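Local coordinates for protein telomerase reverse transcriptase (Candida albicans SC5314, PDB 6ZDQ) that probably lengthens chromosome ends as the catalytic reverse transcriptase of telomerase, copying a template carried in the RNA component of the enzyme, at residues K209-N214 and H447-K452; Q226-K231 and R429-D434; G230-I235 and G437-A442; M351-E356 and D467-A472. One frame throughout, in Å; residues are numbered along the deposited sequence.

Interaction 1. Residues K209-N214 and H447-K452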
loop_
_atom_site.group_PDB
_atom_site.type_symbol
_atom_site.label_atom_id
_atom_site.label_comp_id
_atom_site.label_asym_id
_atom_site.label_seq_id
_atom_site.Cartn_x
_atom_site.Cartn_y
_atom_site.Cartn_z
ATOM N N LYS A 209 4.752 26.622 -3.206
ATOM C CA LYS A 209 4.431 26.684 -4.628
ATOM C C LYS A 209 3.089 26.023 -4.912
ATOM O O LYS A 209 2.296 26.527 -5.717
ATOM C CB LYS A 209 5.539 26.015 -5.440
ATOM C CG LYS A 209 5.511 26.320 -6.928
ATOM C CD LYS A 209 6.507 25.453 -7.687
ATOM C CE LYS A 209 7.863 25.402 -6.990
ATOM N NZ LYS A 209 8.475 26.749 -6.825
ATOM N N TYR A 210 2.822 24.890 -4.259
ATOM C CA TYR A 210 1.551 24.196 -4.433
ATOM C C TYR A 210 0.381 25.047 -3.951
ATOM O O TYR A 210 -0.665 25.107 -4.608
ATOM C CB TYR A 210 1.597 22.860 -3.691
ATOM C CG TYR A 210 0.333 22.036 -3.773
ATOM C CD1 TYR A 210 0.072 21.238 -4.878
ATOM C CD2 TYR A 210 -0.588 22.037 -2.733
ATOM C CE1 TYR A 210 -1.078 20.476 -4.953
ATOM C CE2 TYR A 210 -1.739 21.280 -2.798
ATOM C CZ TYR A 210 -1.979 20.501 -3.910
ATOM O OH TYR A 210 -3.125 19.743 -3.978
ATOM N N ALA A 211 0.539 25.712 -2.803
ATOM C CA ALA A 211 -0.554 26.497 -2.236
ATOM C C ALA A 211 -0.955 27.659 -3.136
ATOM O O ALA A 211 -2.101 28.120 -3.076
ATOM C CB ALA A 211 -0.169 27.009 -0.848
ATOM N N LYS A 212 -0.029 28.155 -3.961
ATOM C CA LYS A 212 -0.344 29.277 -4.842
ATOM C C LYS A 212 -1.455 28.919 -5.823
ATOM O O LYS A 212 -2.337 29.741 -6.101
ATOM C CB LYS A 212 0.910 29.722 -5.594
ATOM C CG LYS A 212 1.975 30.364 -4.718
ATOM C CD LYS A 212 3.293 30.511 -5.469
ATOM C CE LYS A 212 3.106 31.256 -6.782
ATOM N NZ LYS A 212 4.355 31.282 -7.591
ATOM N N ASN A 213 -1.434 27.697 -6.352
ATOM C CA ASN A 213 -2.380 27.290 -7.383
ATOM C C ASN A 213 -3.559 26.491 -6.846
ATOM O O ASN A 213 -4.645 26.545 -7.433
ATOM C CB ASN A 213 -1.667 26.456 -8.453
ATOM C CG ASN A 213 -0.369 27.086 -8.914
ATOM O OD1 ASN A 213 0.688 26.859 -8.324
ATOM N ND2 ASN A 213 -0.440 27.884 -9.974
ATOM N N ASN A 214 -3.382 25.759 -5.748
ATOM C CA ASN A 214 -4.404 24.840 -5.266
ATOM C C ASN A 214 -5.061 25.255 -3.959
ATOM O O ASN A 214 -6.212 24.887 -3.725
ATOM C CB ASN A 214 -3.809 23.436 -5.086
ATOM C CG ASN A 214 -3.269 22.864 -6.380
ATOM O OD1 ASN A 214 -3.980 22.175 -7.111
ATOM N ND2 ASN A 214 -2.007 23.151 -6.672
ATOM N N HIS A 447 -0.517 26.706 9.886
ATOM C CA HIS A 447 -1.120 27.491 8.814
ATOM C C HIS A 447 -2.225 26.652 8.187
ATOM O O HIS A 447 -1.949 25.640 7.534
ATOM C CB HIS A 447 -0.075 27.895 7.772
ATOM C CG HIS A 447 1.020 28.763 8.312
ATOM N ND1 HIS A 447 0.974 30.139 8.258
ATOM C CD2 HIS A 447 2.194 28.449 8.908
ATOM C CE1 HIS A 447 2.071 30.636 8.802
ATOM N NE2 HIS A 447 2.828 29.632 9.204
ATOM N N LEU A 448 -3.472 27.069 8.390
ATOM C CA LEU A 448 -4.626 26.330 7.901
ATOM C C LEU A 448 -5.009 26.822 6.512
ATOM O O LEU A 448 -5.136 28.030 6.288
ATOM C CB LEU A 448 -5.803 26.480 8.865
ATOM C CG LEU A 448 -5.517 26.054 10.307
ATOM C CD1 LEU A 448 -6.722 26.304 11.200
ATOM C CD2 LEU A 448 -5.106 24.593 10.357
ATOM N N TYR A 449 -5.190 25.883 5.584
ATOM C CA TYR A 449 -5.504 26.199 4.196
ATOM C C TYR A 449 -6.770 25.474 3.765
ATOM O O TYR A 449 -6.913 24.270 4.006
ATOM C CB TYR A 449 -4.352 25.810 3.263
ATOM C CG TYR A 449 -3.100 26.639 3.427
ATOM C CD1 TYR A 449 -2.152 26.317 4.387
ATOM C CD2 TYR A 449 -2.860 27.734 2.609
ATOM C CE1 TYR A 449 -1.003 27.070 4.535
ATOM C CE2 TYR A 449 -1.716 28.495 2.751
ATOM C CZ TYR A 449 -0.790 28.158 3.716
ATOM O OH TYR A 449 0.353 28.911 3.862
ATOM N N LYS A 450 -7.679 26.203 3.126
ATOM C CA LYS A 450 -8.752 25.590 2.361
ATOM C C LYS A 450 -8.321 25.459 0.904
ATOM O O LYS A 450 -7.344 26.067 0.461
ATOM C CB LYS A 450 -10.043 26.400 2.477
ATOM C CG LYS A 450 -10.869 26.084 3.713
ATOM C CD LYS A 450 -12.259 26.693 3.626
ATOM C CE LYS A 450 -13.095 26.321 4.839
ATOM N NZ LYS A 450 -14.447 26.938 4.797
ATOM N N ARG A 451 -9.059 24.650 0.151
ATOM C CA ARG A 451 -8.664 24.319 -1.210
ATOM C C ARG A 451 -9.459 25.130 -2.224
ATOM O O ARG A 451 -10.676 25.291 -2.098
ATOM C CB ARG A 451 -8.836 22.826 -1.486
ATOM C CG ARG A 451 -7.756 22.287 -2.401
ATOM C CD ARG A 451 -7.674 20.778 -2.363
ATOM N NE ARG A 451 -6.480 20.281 -3.042
ATOM C CZ ARG A 451 -6.325 20.238 -4.363
ATOM N NH1 ARG A 451 -7.290 20.669 -5.164
ATOM N NH2 ARG A 451 -5.202 19.767 -4.884
ATOM N N LYS A 452 -8.750 25.639 -3.228
ATOM C CA LYS A 452 -9.326 26.403 -4.324
ATOM C C LYS A 452 -9.674 25.529 -5.524
ATOM O O LYS A 452 -10.232 26.036 -6.504
ATOM C CB LYS A 452 -8.348 27.511 -4.738
ATOM C CG LYS A 452 -8.938 28.652 -5.555
ATOM C CD LYS A 452 -7.882 29.714 -5.839
ATOM C CE LYS A 452 -6.649 29.104 -6.487
ATOM N NZ LYS A 452 -5.596 30.122 -6.736
#
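Between Ala211 and Asn214 the helix backbone converges on the strand holding Tyr449 and Arg451, the segment axes inclined at 42° and 9.2 Å apart at closest approach. CA atoms of Asn214 and Lys452, at the closing end, are only 5.2 Å from each other. There the Asn214 carbonyl is taken up directly, Lys452 N donating to Asn214 O at 2.7 Å with an N-H...O angle of 159°. This is a helix-to-sheet junction: helix 196-214 is followed in the chain by strand 215-217, which pairs antiparallel with strand 446-451 as an outer strand of a mixed five-stranded sheet. Asn214 also braces its own helix, its ND2 donating to Tyr210 O at 3.1 Å with the acceptor in the amide plane. The same ND2 lies above one face of the Tyr210 ring, toward the rim. Tyr210 O thus collects three donors, the other two being Asn213 N and Asn214 N. Arg451, extended from CG to NE, runs alongside Asn214, whose CB sits 3.9 Å above one guanidinium face, offset toward its rim. Arg451 NH1 is hydrogen-bonded to Asp343 O, and Phe456 makes a cation-pi contact with Arg451. Lys452 folds back at chi3 (54°), and its NZ reaches Lys212 O in a weak 3.3 Å hydrogen bond. Earlier in the strand, Ala211 CB touches Tyr449 CE2 obliquely at 4.2 Å.

Interaction 2. Residues Q226-K231 and R429-D434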
loop_
_atom_site.group_PDB
_atom_site.type_symbol
_atom_site.label_atom_id
_atom_site.label_comp_id
_atom_site.label_asym_id
_atom_site.label_seq_id
_atom_site.Cartn_x
_atom_site.Cartn_y
_atom_site.Cartn_z
ATOM N N GLN A 226 -16.081 23.736 13.230
ATOM C CA GLN A 226 -15.968 22.285 13.109
ATOM C C GLN A 226 -16.120 21.912 11.639
ATOM O O GLN A 226 -17.227 21.902 11.092
ATOM C CB GLN A 226 -16.999 21.582 13.986
ATOM C CG GLN A 226 -18.385 22.202 13.964
ATOM C CD GLN A 226 -19.360 21.444 14.839
ATOM O OE1 GLN A 226 -19.010 20.419 15.426
ATOM N NE2 GLN A 226 -20.587 21.942 14.933
ATOM N N LEU A 227 -15.001 21.613 10.998
ATOM C CA LEU A 227 -14.915 21.254 9.594
ATOM C C LEU A 227 -14.005 20.055 9.452
ATOM O O LEU A 227 -13.203 19.762 10.353
ATOM C CB LEU A 227 -14.372 22.424 8.758
ATOM C CG LEU A 227 -15.160 23.731 8.798
ATOM C CD1 LEU A 227 -14.446 24.800 7.990
ATOM C CD2 LEU A 227 -16.570 23.511 8.276
ATOM N N PRO A 228 -14.096 19.317 8.345
ATOM C CA PRO A 228 -13.147 18.223 8.110
ATOM C C PRO A 228 -11.719 18.749 8.082
ATOM O O PRO A 228 -11.395 19.676 7.336
ATOM C CB PRO A 228 -13.575 17.665 6.749
ATOM C CG PRO A 228 -15.014 18.042 6.628
ATOM C CD PRO A 228 -15.141 19.373 7.305
ATOM N N CYS A 229 -10.863 18.150 8.905
ATOM C CA CYS A 229 -9.504 18.638 9.091
ATOM C C CYS A 229 -8.510 17.519 8.819
ATOM O O CYS A 229 -8.618 16.432 9.396
ATOM C CB CYS A 229 -9.306 19.188 10.507
ATOM S SG CYS A 229 -7.785 20.136 10.719
ATOM N N GLY A 230 -7.546 17.791 7.943
ATOM C CA GLY A 230 -6.490 16.841 7.657
ATOM C C GLY A 230 -5.111 17.420 7.898
ATOM O O GLY A 230 -4.983 18.538 8.407
ATOM N N LYS A 231 -4.069 16.675 7.534
ATOM C CA LYS A 231 -2.687 17.101 7.730
ATOM C C LYS A 231 -1.948 16.958 6.408
ATOM O O LYS A 231 -1.823 15.848 5.881
ATOM C CB LYS A 231 -2.009 16.282 8.833
ATOM C CG LYS A 231 -0.997 17.063 9.661
ATOM C CD LYS A 231 -0.871 16.495 11.072
ATOM C CE LYS A 231 -0.147 15.157 11.087
ATOM N NZ LYS A 231 1.308 15.310 10.803
ATOM N N ARG A 429 -20.535 17.749 -0.133
ATOM C CA ARG A 429 -19.926 19.061 -0.327
ATOM C C ARG A 429 -18.997 19.423 0.825
ATOM O O ARG A 429 -18.015 20.146 0.624
ATOM C CB ARG A 429 -21.003 20.132 -0.503
ATOM C CG ARG A 429 -21.967 20.253 0.660
ATOM C CD ARG A 429 -22.564 21.647 0.727
ATOM N NE ARG A 429 -21.529 22.665 0.893
ATOM C CZ ARG A 429 -21.033 23.041 2.068
ATOM N NH1 ARG A 429 -21.478 22.484 3.187
ATOM N NH2 ARG A 429 -20.091 23.973 2.125
ATOM N N SER A 430 -19.293 18.941 2.035
ATOM C CA SER A 430 -18.393 19.166 3.162
ATOM C C SER A 430 -17.029 18.536 2.909
ATOM O O SER A 430 -15.992 19.146 3.193
ATOM C CB SER A 430 -19.012 18.615 4.446
ATOM O OG SER A 430 -18.132 18.763 5.546
ATOM N N GLN A 431 -17.013 17.314 2.375
ATOM C CA GLN A 431 -15.770 16.639 2.019
ATOM C C GLN A 431 -15.092 17.253 0.801
ATOM O O GLN A 431 -13.930 16.929 0.534
ATOM C CB GLN A 431 -16.030 15.151 1.770
ATOM C CG GLN A 431 -16.487 14.381 2.999
ATOM C CD GLN A 431 -15.378 14.191 4.014
ATOM O OE1 GLN A 431 -14.292 13.716 3.684
ATOM N NE2 GLN A 431 -15.645 14.567 5.260
ATOM N N ILE A 432 -15.791 18.098 0.042
ATOM C CA ILE A 432 -15.225 18.718 -1.150
ATOM C C ILE A 432 -14.645 20.086 -0.810
ATOM O O ILE A 432 -13.466 20.356 -1.069
ATOM C CB ILE A 432 -16.279 18.831 -2.265
ATOM C CG1 ILE A 432 -16.702 17.441 -2.744
ATOM C CG2 ILE A 432 -15.746 19.660 -3.423
ATOM C CD1 ILE A 432 -17.871 17.457 -3.703
ATOM N N TYR A 433 -15.470 20.956 -0.229
ATOM C CA TYR A 433 -15.101 22.351 -0.001
ATOM C C TYR A 433 -14.527 22.585 1.396
ATOM O O TYR A 433 -13.409 23.092 1.537
ATOM C CB TYR A 433 -16.319 23.252 -0.236
ATOM C CG TYR A 433 -16.858 23.209 -1.649
ATOM C CD1 TYR A 433 -16.367 24.066 -2.626
ATOM C CD2 TYR A 433 -17.859 22.316 -2.006
ATOM C CE1 TYR A 433 -16.855 24.034 -3.919
ATOM C CE2 TYR A 433 -18.355 22.276 -3.299
ATOM C CZ TYR A 433 -17.850 23.137 -4.250
ATOM O OH TYR A 433 -18.337 23.103 -5.537
ATOM N N ASP A 434 -15.281 22.216 2.432
ATOM C CA ASP A 434 -14.968 22.602 3.805
ATOM C C ASP A 434 -13.697 21.963 4.352
ATOM O O ASP A 434 -13.250 22.363 5.432
ATOM C CB ASP A 434 -16.144 22.259 4.722
ATOM C CG ASP A 434 -17.390 23.052 4.390
ATOM O OD1 ASP A 434 -17.981 22.807 3.319
ATOM O OD2 ASP A 434 -17.776 23.924 5.197
#
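Leu227 and Pro228 meet Ser430, Gln431 and Asp434 without a single hydrogen bond passing between the two segments, an instance of a contact built from carbon set against polar atoms. Van der Waals packing comes first. The Leu227 side chain crosses that of Asp434 at about a right angle, its CD2 methyl lying 3.3 Å from Asp434 OD2. Nearer the backbone, Leu227 CB rests 3.5 Å from Asp434 O, so the leucine touches both the carboxylate and the main-chain carbonyl of one residue. The ring of Pro228 takes the neighbouring position, with its CD 4.0 Å from Asp434 CB.

This packing lies beside a connection between helix and sheet: helix 421-434, which includes a wider pi-type turn at 430-434, is followed by strand 436-440, and that strand pairs parallel with strand 229-236. Backbone bonds from Pro228 and Gly230 to Val436 continue the pairing next to the contact.

Polar side-chain atoms approach the proline ring. Ser430 OG, placed anti to its own main-chain N (chi1 177°), stands 3.4 Å from Pro228 CG. Although the CB of Gln431 points away, a bend at chi2 (-71°) brings its amide back, leaving NE2 3.8 Å from Pro228 CG.

Ionic bonding stays within the helix. Arg429 NH2 bridges to Asp434 OD1 at 2.7 Å, which would help fix the rotation of the carboxylate whose other oxygen meets Leu227. The second guanidinium nitrogen, Arg429 NH1, pairs with Glu426.

Interaction 3. Residues G230-I235 and G437-A442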
loop_
_atom_site.group_PDB
_atom_site.type_symbol
_atom_site.label_atom_id
_atom_site.label_comp_id
_atom_site.label_asym_id
_atom_site.label_seq_id
_atom_site.Cartn_x
_atom_site.Cartn_y
_atom_site.Cartn_z
ATOM N N GLY A 230 -7.546 17.791 7.943
ATOM C CA GLY A 230 -6.490 16.841 7.657
ATOM C C GLY A 230 -5.111 17.420 7.898
ATOM O O GLY A 230 -4.983 18.538 8.407
ATOM N N LYS A 231 -4.069 16.675 7.534
ATOM C CA LYS A 231 -2.687 17.101 7.730
ATOM C C LYS A 231 -1.948 16.958 6.408
ATOM O O LYS A 231 -1.823 15.848 5.881
ATOM C CB LYS A 231 -2.009 16.282 8.833
ATOM C CG LYS A 231 -0.997 17.063 9.661
ATOM C CD LYS A 231 -0.871 16.495 11.072
ATOM C CE LYS A 231 -0.147 15.157 11.087
ATOM N NZ LYS A 231 1.308 15.310 10.803
ATOM N N ILE A 232 -1.469 18.078 5.871
ATOM C CA ILE A 232 -0.805 18.074 4.572
ATOM C C ILE A 232 0.562 17.413 4.703
ATOM O O ILE A 232 1.391 17.825 5.522
ATOM C CB ILE A 232 -0.686 19.498 4.015
ATOM C CG1 ILE A 232 -2.078 20.105 3.824
ATOM C CG2 ILE A 232 0.087 19.497 2.703
ATOM C CD1 ILE A 232 -2.062 21.503 3.249
ATOM N N LYS A 233 0.796 16.379 3.897
ATOM C CA LYS A 233 2.070 15.680 3.853
ATOM C C LYS A 233 2.486 15.475 2.401
ATOM O O LYS A 233 1.671 15.575 1.480
ATOM C CB LYS A 233 1.997 14.334 4.587
ATOM C CG LYS A 233 1.708 14.458 6.077
ATOM C CD LYS A 233 1.667 13.094 6.751
ATOM C CE LYS A 233 1.393 13.219 8.244
ATOM N NZ LYS A 233 1.310 11.893 8.919
ATOM N N LEU A 234 3.771 15.188 2.203
ATOM C CA LEU A 234 4.349 15.024 0.876
ATOM C C LEU A 234 4.797 13.584 0.656
ATOM O O LEU A 234 5.367 12.954 1.554
ATOM C CB LEU A 234 5.534 15.974 0.672
ATOM C CG LEU A 234 5.205 17.468 0.620
ATOM C CD1 LEU A 234 6.474 18.290 0.499
ATOM C CD2 LEU A 234 4.261 17.766 -0.533
ATOM N N ILE A 235 4.538 13.072 -0.545
ATOM C CA ILE A 235 4.930 11.720 -0.941
ATOM C C ILE A 235 5.672 11.784 -2.273
ATOM O O ILE A 235 5.067 12.124 -3.301
ATOM C CB ILE A 235 3.709 10.790 -1.037
ATOM C CG1 ILE A 235 2.973 10.722 0.303
ATOM C CG2 ILE A 235 4.135 9.399 -1.473
ATOM C CD1 ILE A 235 3.778 10.079 1.410
ATOM N N GLY A 437 -6.618 21.667 5.599
ATOM C CA GLY A 437 -5.378 20.999 5.950
ATOM C C GLY A 437 -4.452 21.940 6.698
ATOM O O GLY A 437 -4.417 23.141 6.426
ATOM N N SER A 438 -3.702 21.388 7.647
ATOM C CA SER A 438 -2.808 22.171 8.487
ATOM C C SER A 438 -1.362 22.010 8.035
ATOM O O SER A 438 -0.956 20.951 7.549
ATOM C CB SER A 438 -2.938 21.757 9.955
ATOM O OG SER A 438 -2.431 20.451 10.167
ATOM N N VAL A 439 -0.585 23.077 8.211
ATOM C CA VAL A 439 0.839 23.085 7.889
ATOM C C VAL A 439 1.573 23.781 9.028
ATOM O O VAL A 439 1.351 24.971 9.275
ATOM C CB VAL A 439 1.138 23.792 6.555
ATOM C CG1 VAL A 439 2.640 23.909 6.346
ATOM C CG2 VAL A 439 0.495 23.046 5.398
ATOM N N LYS A 440 2.441 23.046 9.716
ATOM C CA LYS A 440 3.232 23.598 10.809
ATOM C C LYS A 440 4.515 24.197 10.245
ATOM O O LYS A 440 5.301 23.496 9.598
ATOM C CB LYS A 440 3.545 22.521 11.847
ATOM C CG LYS A 440 2.310 21.888 12.472
ATOM C CD LYS A 440 2.683 20.750 13.408
ATOM C CE LYS A 440 1.443 20.057 13.954
ATOM N NZ LYS A 440 1.793 18.877 14.795
ATOM N N ASP A 441 4.726 25.488 10.490
ATOM C CA ASP A 441 5.902 26.174 9.979
ATOM C C ASP A 441 7.119 25.832 10.837
ATOM O O ASP A 441 7.055 25.013 11.759
ATOM C CB ASP A 441 5.657 27.682 9.920
ATOM C CG ASP A 441 5.705 28.342 11.287
ATOM O OD1 ASP A 441 5.344 27.689 12.287
ATOM O OD2 ASP A 441 6.108 29.523 11.362
ATOM N N ALA A 442 8.253 26.462 10.519
ATOM C CA ALA A 442 9.491 26.194 11.247
ATOM C C ALA A 442 9.345 26.517 12.731
ATOM O O ALA A 442 9.793 25.751 13.592
ATOM C CB ALA A 442 10.643 26.990 10.630
#
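The flat Gly230 carbonyl receives Ser438 N from above its plane, 35° out of it, at 3.2 Å. Gly437 CA adds a CA-H...O contact to the same Gly230 O at 3.5 Å. These bonds belong to a parallel strand pair, Gly230 beside Gly437 and Lys231 beside Ser438. Strands 229-236 and 436-440 are inner neighbours of a mixed five-stranded sheet, with 241-247 and 446-451 flanking them. On one face the side chains of Lys231 and Ser438 lie next to each other, Lys231 CG 3.7 Å from Ser438 OG. Ile232 points toward the neighbouring strand, its CG1 4.0 Å from Gly437 CA.

Two residues after Gly230, Ile232 N donates weakly to Ser438 O at 3.4 Å, so Ser438 is held through both its N and its O. The two bonds mark a short parallel ladder, and the segment axes splay at 57°, so the later residues of the two strands part. Helix 196-214 covers the Ile232 side, where Tyr203, whose OH is hydrogen-bonded to Ile232 O, also packs on Val439. At the diverging end the two branched side chains still meet, Ile232 CD1 against Val439 CG2 at 3.7 Å.

Interaction 4. Residues M351-E356 and D467-A472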
loop_
_atom_site.group_PDB
_atom_site.type_symbol
_atom_site.label_atom_id
_atom_site.label_comp_id
_atom_site.label_asym_id
_atom_site.label_seq_id
_atom_site.Cartn_x
_atom_site.Cartn_y
_atom_site.Cartn_z
ATOM N N MET A 351 -20.120 18.529 -8.043
ATOM C CA MET A 351 -21.305 18.619 -7.196
ATOM C C MET A 351 -22.576 18.304 -7.979
ATOM O O MET A 351 -23.444 17.565 -7.497
ATOM C CB MET A 351 -21.391 20.006 -6.558
ATOM C CG MET A 351 -22.404 20.097 -5.429
ATOM S SD MET A 351 -22.023 18.973 -4.070
ATOM C CE MET A 351 -23.480 19.173 -3.047
ATOM N N LYS A 352 -22.707 18.853 -9.191
ATOM C CA LYS A 352 -23.927 18.631 -9.964
ATOM C C LYS A 352 -24.036 17.182 -10.430
ATOM O O LYS A 352 -25.141 16.631 -10.498
ATOM C CB LYS A 352 -23.998 19.597 -11.152
ATOM C CG LYS A 352 -23.092 19.252 -12.325
ATOM C CD LYS A 352 -23.426 20.086 -13.552
ATOM C CE LYS A 352 -22.536 19.714 -14.728
ATOM N NZ LYS A 352 -22.813 20.536 -15.937
ATOM N N LYS A 353 -22.904 16.548 -10.752
ATOM C CA LYS A 353 -22.938 15.144 -11.146
ATOM C C LYS A 353 -23.340 14.249 -9.982
ATOM O O LYS A 353 -23.955 13.197 -10.193
ATOM C CB LYS A 353 -21.583 14.717 -11.708
ATOM C CG LYS A 353 -21.196 15.433 -12.991
ATOM C CD LYS A 353 -22.250 15.240 -14.067
ATOM C CE LYS A 353 -21.885 15.998 -15.332
ATOM N NZ LYS A 353 -22.922 15.861 -16.391
ATOM N N LEU A 354 -23.003 14.643 -8.752
ATOM C CA LEU A 354 -23.467 13.897 -7.587
ATOM C C LEU A 354 -24.955 14.113 -7.344
ATOM O O LEU A 354 -25.637 13.214 -6.838
ATOM C CB LEU A 354 -22.666 14.297 -6.349
ATOM C CG LEU A 354 -21.186 13.912 -6.323
ATOM C CD1 LEU A 354 -20.516 14.467 -5.078
ATOM C CD2 LEU A 354 -21.023 12.402 -6.391
ATOM N N GLU A 355 -25.472 15.292 -7.691
ATOM C CA GLU A 355 -26.899 15.554 -7.537
ATOM C C GLU A 355 -27.726 14.850 -8.605
ATOM O O GLU A 355 -28.874 14.474 -8.342
ATOM C CB GLU A 355 -27.158 17.060 -7.564
ATOM C CG GLU A 355 -26.552 17.803 -6.384
ATOM C CD GLU A 355 -26.626 19.307 -6.542
ATOM O OE1 GLU A 355 -26.822 19.775 -7.683
ATOM O OE2 GLU A 355 -26.490 20.020 -5.525
ATOM N N GLU A 356 -27.171 14.665 -9.807
ATOM C CA GLU A 356 -27.873 13.922 -10.847
ATOM C C GLU A 356 -28.104 12.468 -10.459
ATOM O O GLU A 356 -28.991 11.819 -11.024
ATOM C CB GLU A 356 -27.100 13.992 -12.165
ATOM C CG GLU A 356 -27.005 15.387 -12.761
ATOM C CD GLU A 356 -26.226 15.415 -14.062
ATOM O OE1 GLU A 356 -26.107 14.352 -14.708
ATOM O OE2 GLU A 356 -25.728 16.498 -14.437
ATOM N N ASP A 467 -14.114 9.056 -9.605
ATOM C CA ASP A 467 -14.687 7.986 -10.417
ATOM C C ASP A 467 -16.007 8.420 -11.044
ATOM O O ASP A 467 -16.222 8.248 -12.250
ATOM C CB ASP A 467 -14.877 6.728 -9.567
ATOM C CG ASP A 467 -14.911 5.457 -10.398
ATOM O OD1 ASP A 467 -15.233 5.535 -11.603
ATOM O OD2 ASP A 467 -14.612 4.378 -9.843
ATOM N N ILE A 468 -16.912 8.979 -10.236
ATOM C CA ILE A 468 -18.209 9.416 -10.750
ATOM C C ILE A 468 -18.035 10.542 -11.762
ATOM O O ILE A 468 -18.703 10.572 -12.802
ATOM C CB ILE A 468 -19.132 9.834 -9.590
ATOM C CG1 ILE A 468 -19.406 8.640 -8.673
ATOM C CG2 ILE A 468 -20.440 10.397 -10.122
ATOM C CD1 ILE A 468 -20.257 8.975 -7.471
ATOM N N LEU A 469 -17.139 11.488 -11.472
ATOM C CA LEU A 469 -16.955 12.634 -12.357
ATOM C C LEU A 469 -16.367 12.211 -13.699
ATOM O O LEU A 469 -16.886 12.579 -14.759
ATOM C CB LEU A 469 -16.063 13.678 -11.685
ATOM C CG LEU A 469 -15.806 14.955 -12.487
ATOM C CD1 LEU A 469 -17.119 15.651 -12.804
ATOM C CD2 LEU A 469 -14.872 15.885 -11.732
ATOM N N TYR A 470 -15.280 11.436 -13.675
ATOM C CA TYR A 470 -14.639 11.047 -14.926
ATOM C C TYR A 470 -15.491 10.058 -15.712
ATOM O O TYR A 470 -15.483 10.087 -16.948
ATOM C CB TYR A 470 -13.255 10.461 -14.657
ATOM C CG TYR A 470 -12.156 11.499 -14.596
ATOM C CD1 TYR A 470 -12.452 12.856 -14.646
ATOM C CD2 TYR A 470 -10.822 11.123 -14.508
ATOM C CE1 TYR A 470 -11.451 13.809 -14.597
ATOM C CE2 TYR A 470 -9.814 12.069 -14.460
ATOM C CZ TYR A 470 -10.134 13.411 -14.504
ATOM O OH TYR A 470 -9.134 14.354 -14.456
ATOM N N SER A 471 -16.232 9.186 -15.026
ATOM C CA SER A 471 -17.123 8.279 -15.741
ATOM C C SER A 471 -18.299 9.031 -16.352
ATOM O O SER A 471 -18.843 8.600 -17.374
ATOM C CB SER A 471 -17.619 7.174 -14.812
ATOM O OG SER A 471 -18.075 6.059 -15.557
ATOM N N ALA A 472 -18.705 10.145 -15.740
ATOM C CA ALA A 472 -19.695 11.011 -16.370
ATOM C C ALA A 472 -19.089 11.783 -17.535
ATOM O O ALA A 472 -19.764 12.028 -18.541
ATOM C CB ALA A 472 -20.285 11.972 -15.337
#
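Lys353 turns at chi2 (-57°), which lays its methylene chain against Leu469 and Ala472 instead of sending it straight out from the helix. Ile468 does the reverse: with chi2 at 177° its CD1 is carried at full stretch toward Leu354. Both side chains lie in the interface of a crossed pair of helices in the reverse-transcriptase region, the segment axes lying 87° apart in direction and 9.5 Å apart at closest approach. Such near-perpendicular helices meet over a small patch, and here the CA atoms of Lys353 and Leu469 come nearest, 6.6 Å apart.

Helix 460-477 is tied to the four-stranded antiparallel sheet by a salt bridge from Asp467 to Arg492, consistent with a helix of the palm, as in other reverse transcriptases. Helix 347-356 comes after strand 332-337 and the short helix 341-344, and also packs on helix 421-434, Leu354 touching Cys428.

The side-chain contacts are between carbons. Leu354 and Ile468 cross at about a right angle and meet through methyls, Leu354 CD2 lying 3.7 Å from Ile468 CD1. Leu286 and Leu290 of helix 263-296 pack on Ile468 as well. On the lysine side, Lys353 CG lies 4.1 Å from Leu469 CD1, the two side chains again crossing at about a right angle, while Lys353 CD sits 4.0 Å from Ala472 CB. The ammonium is carried on to acidic groups: a long, weak ion pair with Asp476, and a salt bridge within its own helix whose hydrogen bond, Lys353 NZ to Glu356 OE2, is weak at 3.5 Å.

How the interactions relate
From the N terminus, residues 209-214 open the widest loop, closed by 447-452 in interaction 1. Interactions 2 and 3 nest inside it: they start from the same stretch, sharing Gly230 and Lys231, and close at 429-434 and 437-442, on a helix and the strand that follows it. Interaction 4 begins within these loops at 351-356 but ends beyond them at 467-472, so it crosses all three. Interactions 1, 2 and 3 gather round one mixed sheet, where Tyr449 N of interaction 1 probably bonds to Gly437 O of interaction 3. Helix 421-434 links that sheet to interaction 4, through packing of Arg429 on Met351 and Ile432 on Leu354.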